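Local coordinates for protein carboxypeptidase A (Helicoverpa armigera, PDB 1JQG) that probably acts as a zinc-dependent metallocarboxypeptidase of the insect mid-gut, removing residues one at a time from the C-terminal end of peptides, at residues Asn140-Val145 / Lys157-Ser162; Ser162-Gln167 / Asn210-Ile215; Asp252-Phe257 / Gly364-Tyr369; Met311-Tyr316 / Thr380-Ala385. One frame throughout, in Å; residues are numbered along the deposited sequence.

Interaction 1: residues Asn140-Val145 / Lys157-Ser162; sequences NVVTVV and KYLRIS
V145 and Y158 exchange two backbone hydrogen bonds, Y158 N to V145 O at 2.8 Å and V145 N to Y158 O at 3.0 Å. At the far end S162 N meets V141 O at 2.8 Å. Between them R160 N donates to T143 O, but the return bond from T143 N is weak and bent. The antiparallel strands 142-149 and 155-161 make a beta hairpin that forms one edge of the mixed sheet of the zinc carboxypeptidase domain. On the face shared by V145 and Y158, the valine CG1 makes a CH-pi contact, 3.7 Å from the tyrosine ring centroid and 20° off its normal. The tyrosine chi1 of 63° sets CG between its backbone N and carbonyl carbon, swinging the ring across to V145. Replacing Y158 by an alanine would probably open a gap beneath both methyls of V145 and beside I214 and L216. T143 CG2 approaches R160 NH2 obliquely at 3.7 Å. On the other face, facing helices 124-137 and 187-200, L159 CD2 packs 3.8 Å from V142 CG1 and also touches V144. K157 CD rests 3.5 Å from V144 CG2, while its NZ pairs with D128.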
loop_
_atom_site.group_PDB
_atom_site.type_symbol
_atom_site.label_atom_id
_atom_site.label_comp_id
_atom_site.label_asym_id
_atom_site.label_seq_id
_atom_site.Cartn_x
_atom_site.Cartn_y
_atom_site.Cartn_z
ATOM N N ASN A 140 4.134 -25.546 14.351
ATOM C CA ASN A 140 5.596 -25.587 14.268
ATOM C C ASN A 140 6.235 -24.516 13.405
ATOM O O ASN A 140 7.457 -24.311 13.482
ATOM C CB ASN A 140 6.037 -26.986 13.796
ATOM C CG ASN A 140 5.995 -27.986 14.935
ATOM O OD1 ASN A 140 4.958 -28.468 15.416
ATOM N ND2 ASN A 140 7.206 -28.331 15.360
ATOM N N VAL A 141 5.510 -23.963 12.438
ATOM C CA VAL A 141 6.034 -22.871 11.624
ATOM C C VAL A 141 5.319 -21.538 11.759
ATOM O O VAL A 141 5.951 -20.512 11.562
ATOM C CB VAL A 141 6.075 -23.279 10.143
ATOM C CG1 VAL A 141 6.959 -24.501 9.883
ATOM C CG2 VAL A 141 4.659 -23.527 9.644
ATOM N N VAL A 142 4.042 -21.555 12.131
ATOM C CA VAL A 142 3.216 -20.369 12.208
ATOM C C VAL A 142 2.999 -19.989 13.678
ATOM O O VAL A 142 2.614 -20.811 14.512
ATOM C CB VAL A 142 1.850 -20.531 11.489
ATOM C CG1 VAL A 142 0.981 -19.323 11.720
ATOM C CG2 VAL A 142 2.033 -20.718 9.991
ATOM N N THR A 143 3.055 -18.737 13.995
ATOM C CA THR A 143 2.873 -18.135 15.274
ATOM C C THR A 143 2.134 -16.796 15.073
ATOM O O THR A 143 2.624 -15.854 14.433
ATOM C CB THR A 143 4.204 -17.830 16.004
ATOM O OG1 THR A 143 4.932 -19.008 16.310
ATOM C CG2 THR A 143 3.948 -17.112 17.312
ATOM N N VAL A 144 0.880 -16.758 15.500
ATOM C CA VAL A 144 0.062 -15.559 15.378
ATOM C C VAL A 144 0.346 -14.687 16.601
ATOM O O VAL A 144 0.469 -15.150 17.733
ATOM C CB VAL A 144 -1.419 -15.890 15.226
ATOM C CG1 VAL A 144 -2.002 -16.542 16.476
ATOM C CG2 VAL A 144 -2.220 -14.656 14.809
ATOM N N VAL A 145 0.584 -13.392 16.354
ATOM C CA VAL A 145 0.823 -12.445 17.442
ATOM C C VAL A 145 0.078 -11.139 17.222
ATOM O O VAL A 145 0.052 -10.609 16.129
ATOM C CB VAL A 145 2.323 -12.260 17.648
ATOM C CG1 VAL A 145 3.109 -12.358 16.344
ATOM C CG2 VAL A 145 2.711 -10.932 18.302
ATOM N N LYS A 157 -3.136 -8.107 14.410
ATOM C CA LYS A 157 -2.243 -9.213 14.548
ATOM C C LYS A 157 -1.519 -9.517 13.253
ATOM O O LYS A 157 -1.814 -9.040 12.158
ATOM C CB LYS A 157 -2.917 -10.448 15.122
ATOM C CG LYS A 157 -4.243 -10.820 14.545
ATOM C CD LYS A 157 -4.729 -12.174 15.074
ATOM C CE LYS A 157 -5.068 -12.044 16.561
ATOM N NZ LYS A 157 -6.357 -11.305 16.841
ATOM N N TYR A 158 -0.359 -10.180 13.391
ATOM C CA TYR A 158 0.512 -10.446 12.264
ATOM C C TYR A 158 1.049 -11.859 12.481
ATOM O O TYR A 158 1.006 -12.386 13.596
ATOM C CB TYR A 158 1.638 -9.405 12.128
ATOM C CG TYR A 158 2.608 -9.340 13.289
ATOM C CD1 TYR A 158 3.839 -9.986 13.265
ATOM C CD2 TYR A 158 2.270 -8.642 14.435
ATOM C CE1 TYR A 158 4.711 -9.924 14.340
ATOM C CE2 TYR A 158 3.131 -8.563 15.509
ATOM C CZ TYR A 158 4.354 -9.203 15.465
ATOM O OH TYR A 158 5.170 -9.087 16.566
ATOM N N LEU A 159 1.687 -12.404 11.441
ATOM C CA LEU A 159 2.257 -13.732 11.525
ATOM C C LEU A 159 3.777 -13.693 11.654
ATOM O O LEU A 159 4.457 -12.926 11.011
ATOM C CB LEU A 159 1.758 -14.506 10.289
ATOM C CG LEU A 159 0.320 -14.995 10.276
ATOM C CD1 LEU A 159 0.118 -15.977 9.126
ATOM C CD2 LEU A 159 -0.104 -15.678 11.566
ATOM N N ARG A 160 4.339 -14.700 12.305
ATOM C CA ARG A 160 5.778 -14.938 12.353
ATOM C C ARG A 160 6.029 -16.341 11.819
ATOM O O ARG A 160 5.767 -17.302 12.541
ATOM C CB ARG A 160 6.289 -14.821 13.785
ATOM C CG ARG A 160 6.444 -13.379 14.262
ATOM C CD ARG A 160 7.333 -13.332 15.511
ATOM N NE ARG A 160 6.708 -13.974 16.649
ATOM C CZ ARG A 160 7.227 -14.204 17.823
ATOM N NH1 ARG A 160 8.468 -13.830 18.082
ATOM N NH2 ARG A 160 6.512 -14.831 18.753
ATOM N N ILE A 161 6.367 -16.461 10.559
ATOM C CA ILE A 161 6.604 -17.748 9.913
ATOM C C ILE A 161 8.084 -18.144 10.027
ATOM O O ILE A 161 9.001 -17.409 9.646
ATOM C CB ILE A 161 6.174 -17.692 8.426
ATOM C CG1 ILE A 161 4.728 -17.204 8.329
ATOM C CG2 ILE A 161 6.435 -19.051 7.796
ATOM C CD1 ILE A 161 4.079 -16.923 7.012
ATOM N N SER A 162 8.336 -19.289 10.626
ATOM C CA SER A 162 9.671 -19.800 10.869
ATOM C C SER A 162 9.703 -21.280 11.237
ATOM O O SER A 162 8.979 -21.806 12.090
ATOM C CB SER A 162 10.360 -18.982 11.978
ATOM O OG SER A 162 11.634 -19.562 12.272
#

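Interaction 2: residues Ser162-Gln167 / Asn210-Ile215; sequences STTNFQ and NIDWII
S162 and D212 are joined by a hydroxyl-to-carboxylate hydrogen bond, OG to OD1 at 2.8 Å, which ties a tight loop to the start of strand 212-216. The loop combines an ST turn, in which T164 N donates to S162 OG, with a type I' beta turn from T164 to Q167. F166 N also points at that OG, at 3.2 Å and with an N-H...O angle of 175°, so one hydroxyl serves two amides and one carboxylate. The serine oxygen lies anti to its own backbone N (chi1 176°), and it meets OD1 from above the carboxylate plane. Putting an alanine at S162 would probably leave the two turn amides and D212 OD1 without this shared partner and let the loop shift.

The tight part is the F166 ring. D212 lies over one face, its carboxylate stacked within 14° of the ring plane and its CB 4.0 Å from the ring centroid. At the ring's edge, CZ comes within 3.4 Å of W213 O. The same CZ touches I214 CG1 at 3.8 Å, and the ring of H295 also meets F166. R298 pairs with D212 OD2, giving the buried carboxylate a charged partner.

Away from the ring the contact loosens. N165 and Q167 are exposed and stay clear of the strand, and T164, itself bonded to K171, makes little direct contact. A water bridges this side, accepting from T164 OG1 and donating to D212 OD2 at 2.7 Å.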
loop_
_atom_site.group_PDB
_atom_site.type_symbol
_atom_site.label_atom_id
_atom_site.label_comp_id
_atom_site.label_asym_id
_atom_site.label_seq_id
_atom_site.Cartn_x
_atom_site.Cartn_y
_atom_site.Cartn_z
ATOM N N SER A 162 8.336 -19.289 10.626
ATOM C CA SER A 162 9.671 -19.800 10.869
ATOM C C SER A 162 9.703 -21.280 11.237
ATOM O O SER A 162 8.979 -21.806 12.090
ATOM C CB SER A 162 10.360 -18.982 11.978
ATOM O OG SER A 162 11.634 -19.562 12.272
ATOM N N THR A 163 10.683 -21.991 10.755
ATOM C CA THR A 163 10.908 -23.400 11.067
ATOM C C THR A 163 11.771 -23.525 12.323
ATOM O O THR A 163 11.873 -24.553 13.012
ATOM C CB THR A 163 11.625 -24.165 9.935
ATOM O OG1 THR A 163 12.852 -23.461 9.721
ATOM C CG2 THR A 163 10.846 -24.234 8.642
ATOM N N THR A 164 12.441 -22.446 12.686
ATOM C CA THR A 164 13.263 -22.412 13.897
ATOM C C THR A 164 12.676 -21.516 14.976
ATOM O O THR A 164 13.320 -21.084 15.934
ATOM C CB THR A 164 14.684 -21.905 13.579
ATOM O OG1 THR A 164 14.514 -20.687 12.823
ATOM C CG2 THR A 164 15.427 -22.981 12.810
ATOM N N ASN A 165 11.406 -21.172 14.846
ATOM C CA ASN A 165 10.706 -20.312 15.778
ATOM C C ASN A 165 11.444 -19.039 16.151
ATOM O O ASN A 165 11.537 -18.625 17.325
ATOM C CB ASN A 165 10.385 -21.153 17.019
ATOM C CG ASN A 165 9.435 -20.450 17.977
ATOM O OD1 ASN A 165 8.394 -19.914 17.569
ATOM N ND2 ASN A 165 9.825 -20.428 19.254
ATOM N N PHE A 166 12.029 -18.349 15.164
ATOM C CA PHE A 166 12.802 -17.141 15.386
ATOM C C PHE A 166 13.929 -17.267 16.403
ATOM O O PHE A 166 14.341 -16.242 16.977
ATOM C CB PHE A 166 11.833 -16.001 15.772
ATOM C CG PHE A 166 11.222 -15.304 14.583
ATOM C CD1 PHE A 166 10.415 -16.009 13.695
ATOM C CD2 PHE A 166 11.432 -13.967 14.325
ATOM C CE1 PHE A 166 9.848 -15.389 12.596
ATOM C CE2 PHE A 166 10.870 -13.349 13.221
ATOM C CZ PHE A 166 10.064 -14.050 12.349
ATOM N N GLN A 167 14.445 -18.477 16.607
ATOM C CA GLN A 167 15.449 -18.796 17.589
ATOM C C GLN A 167 16.858 -18.708 17.028
ATOM O O GLN A 167 17.768 -18.306 17.731
ATOM C CB GLN A 167 15.201 -20.208 18.133
ATOM C CG GLN A 167 13.872 -20.390 18.837
ATOM C CD GLN A 167 13.690 -19.539 20.080
ATOM O OE1 GLN A 167 13.530 -18.325 19.952
ATOM N NE2 GLN A 167 13.723 -20.270 21.199
ATOM N N ASN A 210 15.610 -21.132 5.230
ATOM C CA ASN A 210 16.704 -20.176 5.432
ATOM C C ASN A 210 16.284 -18.760 5.802
ATOM O O ASN A 210 17.100 -17.861 5.905
ATOM C CB ASN A 210 17.600 -20.186 4.196
ATOM C CG ASN A 210 18.262 -21.546 3.995
ATOM O OD1 ASN A 210 18.830 -22.114 4.945
ATOM N ND2 ASN A 210 18.183 -22.026 2.753
ATOM N N ILE A 211 15.000 -18.438 5.789
ATOM C CA ILE A 211 14.475 -17.123 6.036
ATOM C C ILE A 211 13.336 -17.103 7.061
ATOM O O ILE A 211 12.423 -17.934 6.996
ATOM C CB ILE A 211 14.009 -16.453 4.718
ATOM C CG1 ILE A 211 15.143 -16.418 3.670
ATOM C CG2 ILE A 211 13.558 -15.011 4.979
ATOM C CD1 ILE A 211 14.754 -15.975 2.279
ATOM N N ASP A 212 13.398 -16.155 7.976
ATOM C CA ASP A 212 12.299 -15.876 8.910
ATOM C C ASP A 212 11.385 -14.742 8.431
ATOM O O ASP A 212 11.896 -13.764 7.876
ATOM C CB ASP A 212 12.882 -15.458 10.255
ATOM C CG ASP A 212 13.357 -16.609 11.089
ATOM O OD1 ASP A 212 13.155 -17.770 10.717
ATOM O OD2 ASP A 212 13.981 -16.393 12.162
ATOM N N TRP A 213 10.080 -14.948 8.440
ATOM C CA TRP A 213 9.157 -13.981 7.841
ATOM C C TRP A 213 8.182 -13.380 8.858
ATOM O O TRP A 213 7.738 -13.970 9.846
ATOM C CB TRP A 213 8.362 -14.579 6.693
ATOM C CG TRP A 213 9.162 -15.284 5.655
ATOM C CD1 TRP A 213 9.813 -16.491 5.764
ATOM C CD2 TRP A 213 9.372 -14.859 4.307
ATOM N NE1 TRP A 213 10.422 -16.825 4.579
ATOM C CE2 TRP A 213 10.159 -15.840 3.669
ATOM C CE3 TRP A 213 8.956 -13.757 3.559
ATOM C CZ2 TRP A 213 10.552 -15.731 2.326
ATOM C CZ3 TRP A 213 9.343 -13.637 2.260
ATOM C CH2 TRP A 213 10.145 -14.612 1.644
ATOM N N ILE A 214 7.865 -12.096 8.622
ATOM C CA ILE A 214 6.911 -11.346 9.394
ATOM C C ILE A 214 5.936 -10.812 8.360
ATOM O O ILE A 214 6.311 -10.053 7.460
ATOM C CB ILE A 214 7.553 -10.208 10.195
ATOM C CG1 ILE A 214 8.412 -10.759 11.349
ATOM C CG2 ILE A 214 6.482 -9.260 10.772
ATOM C CD1 ILE A 214 9.192 -9.735 12.147
ATOM N N ILE A 215 4.649 -11.154 8.495
ATOM C CA ILE A 215 3.635 -10.683 7.566
ATOM C C ILE A 215 2.483 -10.041 8.298
ATOM O O ILE A 215 1.829 -10.703 9.106
ATOM C CB ILE A 215 3.143 -11.834 6.668
ATOM C CG1 ILE A 215 4.333 -12.464 5.911
ATOM C CG2 ILE A 215 2.090 -11.326 5.678
ATOM C CD1 ILE A 215 3.974 -13.554 4.928
HETATM O O HOH W 1 15.321 -18.376 13.341
#

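Interaction 3: residues Asp252-Phe257 / Gly364-Tyr369; sequences DLNRNF and GGASDY
R255 and G364 bring their backbones together, CA to CA 3.9 Å, where the loop 252-257 crosses the start of helix 366-373 beside the zinc site. F257 N donates to G364 O at 2.9 Å. G364 has a positive phi, and a CB there would run towards R255 O, so the close approach depends on the absence of a side chain. G365 follows at the N-cap position. Within the loop, D252 OD2 accepts from N254 N, an Asx turn; the same oxygen bonds NE2 of the zinc ligand H181, which makes D252 a second-shell residue. R235 gives D252 OD1 a charged partner.

N254 links the loop to the helix start. Its OD1 accepts from A366 N at 3.0 Å, with an N-H...O angle of 164°, engaging an amide of the first helical turn. The same side chain touches the zinc ligand H306 and lies about 5 Å from the zinc ion, nearest atoms.

F257 carries the packing. With F257 CG anti to its carbonyl carbon and beside N (chi1 -73°), the ring edge stands next to the oxygen that F257 N binds, CD1 lying 3.3 Å from G364 O. One face is centred on A366, whose CA stands 3.7 Å from the ring centroid and 6° off the normal. A366 CB touches CZ of the ring, while Y369 CB closes against F257 CB at 3.9 Å.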
loop_
_atom_site.group_PDB
_atom_site.type_symbol
_atom_site.label_atom_id
_atom_site.label_comp_id
_atom_site.label_asym_id
_atom_site.label_seq_id
_atom_site.Cartn_x
_atom_site.Cartn_y
_atom_site.Cartn_z
ATOM N N ASP A 252 -2.837 10.329 7.751
ATOM C CA ASP A 252 -2.194 9.504 6.731
ATOM C C ASP A 252 -1.021 8.765 7.397
ATOM O O ASP A 252 0.015 9.354 7.714
ATOM C CB ASP A 252 -1.672 10.386 5.604
ATOM C CG ASP A 252 -1.124 9.610 4.423
ATOM O OD1 ASP A 252 -0.904 10.264 3.384
ATOM O OD2 ASP A 252 -0.924 8.370 4.549
ATOM N N LEU A 253 -1.224 7.453 7.578
ATOM C CA LEU A 253 -0.185 6.657 8.279
ATOM C C LEU A 253 1.141 6.570 7.565
ATOM O O LEU A 253 2.196 6.357 8.146
ATOM C CB LEU A 253 -0.709 5.251 8.544
ATOM C CG LEU A 253 -1.899 5.120 9.489
ATOM C CD1 LEU A 253 -2.360 3.663 9.553
ATOM C CD2 LEU A 253 -1.523 5.628 10.900
ATOM N N ASN A 254 1.163 6.823 6.257
ATOM C CA ASN A 254 2.399 6.791 5.480
ATOM C C ASN A 254 3.100 8.128 5.543
ATOM O O ASN A 254 4.000 8.439 4.757
ATOM C CB ASN A 254 2.139 6.337 4.045
ATOM C CG ASN A 254 3.344 5.565 3.480
ATOM O OD1 ASN A 254 4.183 5.082 4.251
ATOM N ND2 ASN A 254 3.471 5.436 2.168
ATOM N N ARG A 255 2.695 8.983 6.475
ATOM C CA ARG A 255 3.299 10.287 6.690
ATOM C C ARG A 255 3.538 10.459 8.206
ATOM O O ARG A 255 3.981 11.479 8.692
ATOM C CB ARG A 255 2.457 11.426 6.174
ATOM C CG ARG A 255 1.899 11.321 4.768
ATOM C CD ARG A 255 2.957 11.751 3.762
ATOM N NE ARG A 255 2.475 11.493 2.416
ATOM C CZ ARG A 255 2.601 12.334 1.405
ATOM N NH1 ARG A 255 3.207 13.506 1.589
ATOM N NH2 ARG A 255 2.101 11.971 0.224
ATOM N N ASN A 256 3.234 9.422 8.975
ATOM C CA ASN A 256 3.367 9.414 10.416
ATOM C C ASN A 256 4.614 8.697 10.942
ATOM O O ASN A 256 4.778 8.480 12.154
ATOM C CB ASN A 256 2.113 8.746 10.982
ATOM C CG ASN A 256 1.860 9.148 12.431
ATOM O OD1 ASN A 256 1.753 10.327 12.713
ATOM N ND2 ASN A 256 1.760 8.111 13.265
ATOM N N PHE A 257 5.564 8.366 10.058
ATOM C CA PHE A 257 6.808 7.695 10.501
ATOM C C PHE A 257 7.938 8.664 10.747
ATOM O O PHE A 257 7.920 9.761 10.229
ATOM C CB PHE A 257 7.248 6.628 9.503
ATOM C CG PHE A 257 6.383 5.392 9.513
ATOM C CD1 PHE A 257 5.140 5.374 8.902
ATOM C CD2 PHE A 257 6.798 4.242 10.184
ATOM C CE1 PHE A 257 4.344 4.250 8.951
ATOM C CE2 PHE A 257 6.023 3.098 10.237
ATOM C CZ PHE A 257 4.780 3.098 9.600
ATOM N N GLY A 364 7.949 10.821 6.153
ATOM C CA GLY A 364 7.150 10.039 7.109
ATOM C C GLY A 364 6.747 8.675 6.567
ATOM O O GLY A 364 5.840 8.080 7.148
ATOM N N GLY A 365 7.371 8.188 5.512
ATOM C CA GLY A 365 6.996 6.932 4.915
ATOM C C GLY A 365 7.559 5.760 5.697
ATOM O O GLY A 365 8.598 5.802 6.350
ATOM N N ALA A 366 6.840 4.653 5.651
ATOM C CA ALA A 366 7.187 3.434 6.378
ATOM C C ALA A 366 8.486 2.829 5.882
ATOM O O ALA A 366 9.403 2.550 6.654
ATOM C CB ALA A 366 6.048 2.439 6.198
ATOM N N SER A 367 8.644 2.648 4.579
ATOM C CA SER A 367 9.862 2.070 4.007
ATOM C C SER A 367 11.114 2.901 4.298
ATOM O O SER A 367 12.185 2.326 4.492
ATOM C CB SER A 367 9.715 1.788 2.517
ATOM O OG SER A 367 9.497 2.919 1.704
ATOM N N ASP A 368 10.973 4.232 4.332
ATOM C CA ASP A 368 12.095 5.096 4.657
ATOM C C ASP A 368 12.587 4.924 6.098
ATOM O O ASP A 368 13.792 4.939 6.360
ATOM C CB ASP A 368 11.736 6.570 4.412
ATOM C CG ASP A 368 11.832 6.956 2.959
ATOM O OD1 ASP A 368 11.451 8.080 2.586
ATOM O OD2 ASP A 368 12.248 6.174 2.091
ATOM N N TYR A 369 11.644 4.773 7.034
ATOM C CA TYR A 369 11.959 4.616 8.425
ATOM C C TYR A 369 12.642 3.262 8.688
ATOM O O TYR A 369 13.673 3.251 9.369
ATOM C CB TYR A 369 10.733 4.793 9.336
ATOM C CG TYR A 369 11.008 4.453 10.799
ATOM C CD1 TYR A 369 11.532 5.401 11.675
ATOM C CD2 TYR A 369 10.768 3.199 11.334
ATOM C CE1 TYR A 369 11.797 5.136 12.998
ATOM C CE2 TYR A 369 11.013 2.873 12.642
ATOM C CZ TYR A 369 11.533 3.859 13.471
ATOM O OH TYR A 369 11.777 3.538 14.778
HETATM O O HOH W 2 6.266 3.199 2.180
#

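Interaction 4: residues Met311-Tyr316 / Thr380-Ala385; sequences MILYGY and TYELPA
I312 lies over one face of the Y381 ring, its CG1 4.2 Å from the ring centroid and only 9° off the normal, a CH-pi contact near the middle of the ring. The two side chains run side by side in the same direction, so the isoleucine CD1 continues outward and meets Y381 CZ at 4.1 Å, close to the phenol oxygen. M335 of helix 325-340 touches both residues, and I339 of that helix and L303 of strand 299-307 also pack on the tyrosine.

This pair occupies one face of two antiparallel strands, 311-314 and 377-383, neighbours in the mixed sheet at the centre of the zinc carboxypeptidase fold. I312 and Y381 form the non-hydrogen-bonded pair, flanked by M311 with E382 and L313 with T380, each joined by two backbone bonds. E382 N reaches M311 O at 2.9 Å. L313 N to T380 O is longer, 3.2 Å, but almost straight at 177°.

The opposite side of the sheet holds M311, L313, T380 and E382. E382 is the predicted proton donor/acceptor of the active site, and its aliphatic part is packed from two directions. M311 CG lies alongside E382 CB at 3.5 Å, and L313 CD2 comes across E382 CG at 3.7 Å. The glutamate then bends at chi2 (-73°), taking its carboxylate away from strand 311-314 and towards H306, so that the side chain lies about 5 Å from the zinc ion, nearest atoms. T380 turns its methyl rather than its hydroxyl to strand 311-314, placing CG2 3.6 Å from L313 CB.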
loop_
_atom_site.group_PDB
_atom_site.type_symbol
_atom_site.label_atom_id
_atom_site.label_comp_id
_atom_site.label_asym_id
_atom_site.label_seq_id
_atom_site.Cartn_x
_atom_site.Cartn_y
_atom_site.Cartn_z
ATOM N N MET A 311 5.210 0.134 -9.884
ATOM C CA MET A 311 6.544 0.603 -9.611
ATOM C C MET A 311 7.089 0.103 -8.293
ATOM O O MET A 311 6.341 -0.276 -7.398
ATOM C CB MET A 311 6.662 2.142 -9.578
ATOM C CG MET A 311 5.450 2.877 -9.069
ATOM S SD MET A 311 5.323 4.638 -9.373
ATOM C CE MET A 311 4.468 4.810 -10.896
ATOM N N ILE A 312 8.405 -0.041 -8.224
ATOM C CA ILE A 312 9.108 -0.382 -6.989
ATOM C C ILE A 312 10.012 0.777 -6.612
ATOM O O ILE A 312 10.880 1.040 -7.438
ATOM C CB ILE A 312 9.956 -1.656 -7.207
ATOM C CG1 ILE A 312 9.048 -2.870 -7.492
ATOM C CG2 ILE A 312 10.876 -2.061 -6.080
ATOM C CD1 ILE A 312 9.787 -4.051 -8.055
ATOM N N LEU A 313 9.696 1.490 -5.516
ATOM C CA LEU A 313 10.460 2.695 -5.143
ATOM C C LEU A 313 11.278 2.461 -3.867
ATOM O O LEU A 313 11.022 1.527 -3.097
ATOM C CB LEU A 313 9.535 3.892 -4.847
ATOM C CG LEU A 313 8.559 4.266 -5.971
ATOM C CD1 LEU A 313 9.194 4.275 -7.363
ATOM C CD2 LEU A 313 7.369 3.314 -6.068
ATOM N N TYR A 314 12.230 3.333 -3.687
ATOM C CA TYR A 314 13.140 3.321 -2.540
ATOM C C TYR A 314 13.768 4.688 -2.407
ATOM O O TYR A 314 13.393 5.639 -3.099
ATOM C CB TYR A 314 14.271 2.292 -2.780
ATOM C CG TYR A 314 15.131 2.633 -4.027
ATOM C CD1 TYR A 314 16.156 3.588 -3.941
ATOM C CD2 TYR A 314 14.894 1.993 -5.258
ATOM C CE1 TYR A 314 16.925 3.908 -5.073
ATOM C CE2 TYR A 314 15.663 2.318 -6.388
ATOM C CZ TYR A 314 16.675 3.278 -6.295
ATOM O OH TYR A 314 17.412 3.609 -7.391
ATOM N N GLY A 315 14.711 4.769 -1.521
ATOM C CA GLY A 315 15.485 5.993 -1.341
ATOM C C GLY A 315 15.335 6.527 0.009
ATOM O O GLY A 315 15.858 5.934 0.943
ATOM N N TYR A 316 14.652 7.584 -0.068
ATOM C CA TYR A 316 14.210 8.428 1.000
ATOM C C TYR A 316 13.357 9.474 0.243
ATOM O O TYR A 316 13.793 10.129 -0.679
ATOM C CB TYR A 316 15.414 9.000 1.772
ATOM C CG TYR A 316 16.047 7.992 2.778
ATOM C CD1 TYR A 316 15.239 7.130 3.573
ATOM C CD2 TYR A 316 17.436 7.929 2.906
ATOM C CE1 TYR A 316 15.846 6.225 4.479
ATOM C CE2 TYR A 316 18.031 7.031 3.806
ATOM C CZ TYR A 316 17.244 6.184 4.588
ATOM O OH TYR A 316 17.848 5.320 5.456
ATOM N N THR A 380 8.933 0.259 -1.268
ATOM C CA THR A 380 7.503 0.503 -1.241
ATOM C C THR A 380 6.926 0.059 -2.591
ATOM O O THR A 380 7.287 0.636 -3.608
ATOM C CB THR A 380 7.199 1.963 -0.935
ATOM O OG1 THR A 380 5.859 2.199 -1.456
ATOM C CG2 THR A 380 8.113 2.967 -1.631
ATOM N N TYR A 381 6.171 -1.037 -2.596
ATOM C CA TYR A 381 5.593 -1.583 -3.800
ATOM C C TYR A 381 4.344 -0.825 -4.190
ATOM O O TYR A 381 3.550 -0.395 -3.378
ATOM C CB TYR A 381 5.208 -3.061 -3.640
ATOM C CG TYR A 381 6.257 -4.067 -4.054
ATOM C CD1 TYR A 381 7.504 -4.112 -3.489
ATOM C CD2 TYR A 381 5.973 -4.997 -5.023
ATOM C CE1 TYR A 381 8.460 -5.040 -3.876
ATOM C CE2 TYR A 381 6.897 -5.948 -5.432
ATOM C CZ TYR A 381 8.136 -5.966 -4.852
ATOM O OH TYR A 381 9.079 -6.912 -5.199
ATOM N N GLU A 382 4.184 -0.627 -5.485
ATOM C CA GLU A 382 2.997 -0.009 -6.055
ATOM C C GLU A 382 2.454 -1.016 -7.056
ATOM O O GLU A 382 2.970 -1.008 -8.154
ATOM C CB GLU A 382 3.316 1.327 -6.726
ATOM C CG GLU A 382 3.826 2.408 -5.773
ATOM C CD GLU A 382 2.716 2.951 -4.877
ATOM O OE1 GLU A 382 1.553 2.864 -5.318
ATOM O OE2 GLU A 382 2.975 3.458 -3.757
ATOM N N LEU A 383 1.518 -1.841 -6.664
ATOM C CA LEU A 383 0.859 -2.805 -7.513
ATOM C C LEU A 383 0.091 -2.218 -8.697
ATOM O O LEU A 383 -0.202 -1.048 -8.710
ATOM C CB LEU A 383 -0.155 -3.608 -6.658
ATOM C CG LEU A 383 0.460 -4.438 -5.534
ATOM C CD1 LEU A 383 -0.574 -5.448 -5.009
ATOM C CD2 LEU A 383 1.727 -5.102 -6.011
ATOM N N PRO A 384 -0.076 -2.986 -9.754
ATOM C CA PRO A 384 -0.672 -2.560 -10.999
ATOM C C PRO A 384 -2.123 -2.188 -10.797
ATOM O O PRO A 384 -2.902 -2.818 -10.071
ATOM C CB PRO A 384 -0.528 -3.784 -11.925
ATOM C CG PRO A 384 0.627 -4.560 -11.377
ATOM C CD PRO A 384 0.504 -4.376 -9.900
ATOM N N ALA A 385 -2.572 -1.165 -11.511
ATOM C CA ALA A 385 -3.970 -0.810 -11.597
ATOM C C ALA A 385 -4.563 -1.647 -12.732
ATOM O O ALA A 385 -4.296 -1.342 -13.887
ATOM C CB ALA A 385 -4.092 0.662 -11.942
#

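Interactions 1, 2 and 4 all draw on the same mixed sheet, but at different depths. Interaction 1 is its partly exposed hairpin border. Interaction 2, which shares S162 with it and lies about 8 Å away between centres, is buried and trades strand pairing for a hydroxyl, a carboxylate and a water. Backbone bonds from L159 to I215 and from I161 to W213 join the two. Interactions 3 and 4 belong to the zinc site, well apart from the first two. Interaction 4 is regular strand pairing, buried in the core, interaction 3 a partly buried loop against a helix start; they touch where S367 meets T380 and D368 meets Y316.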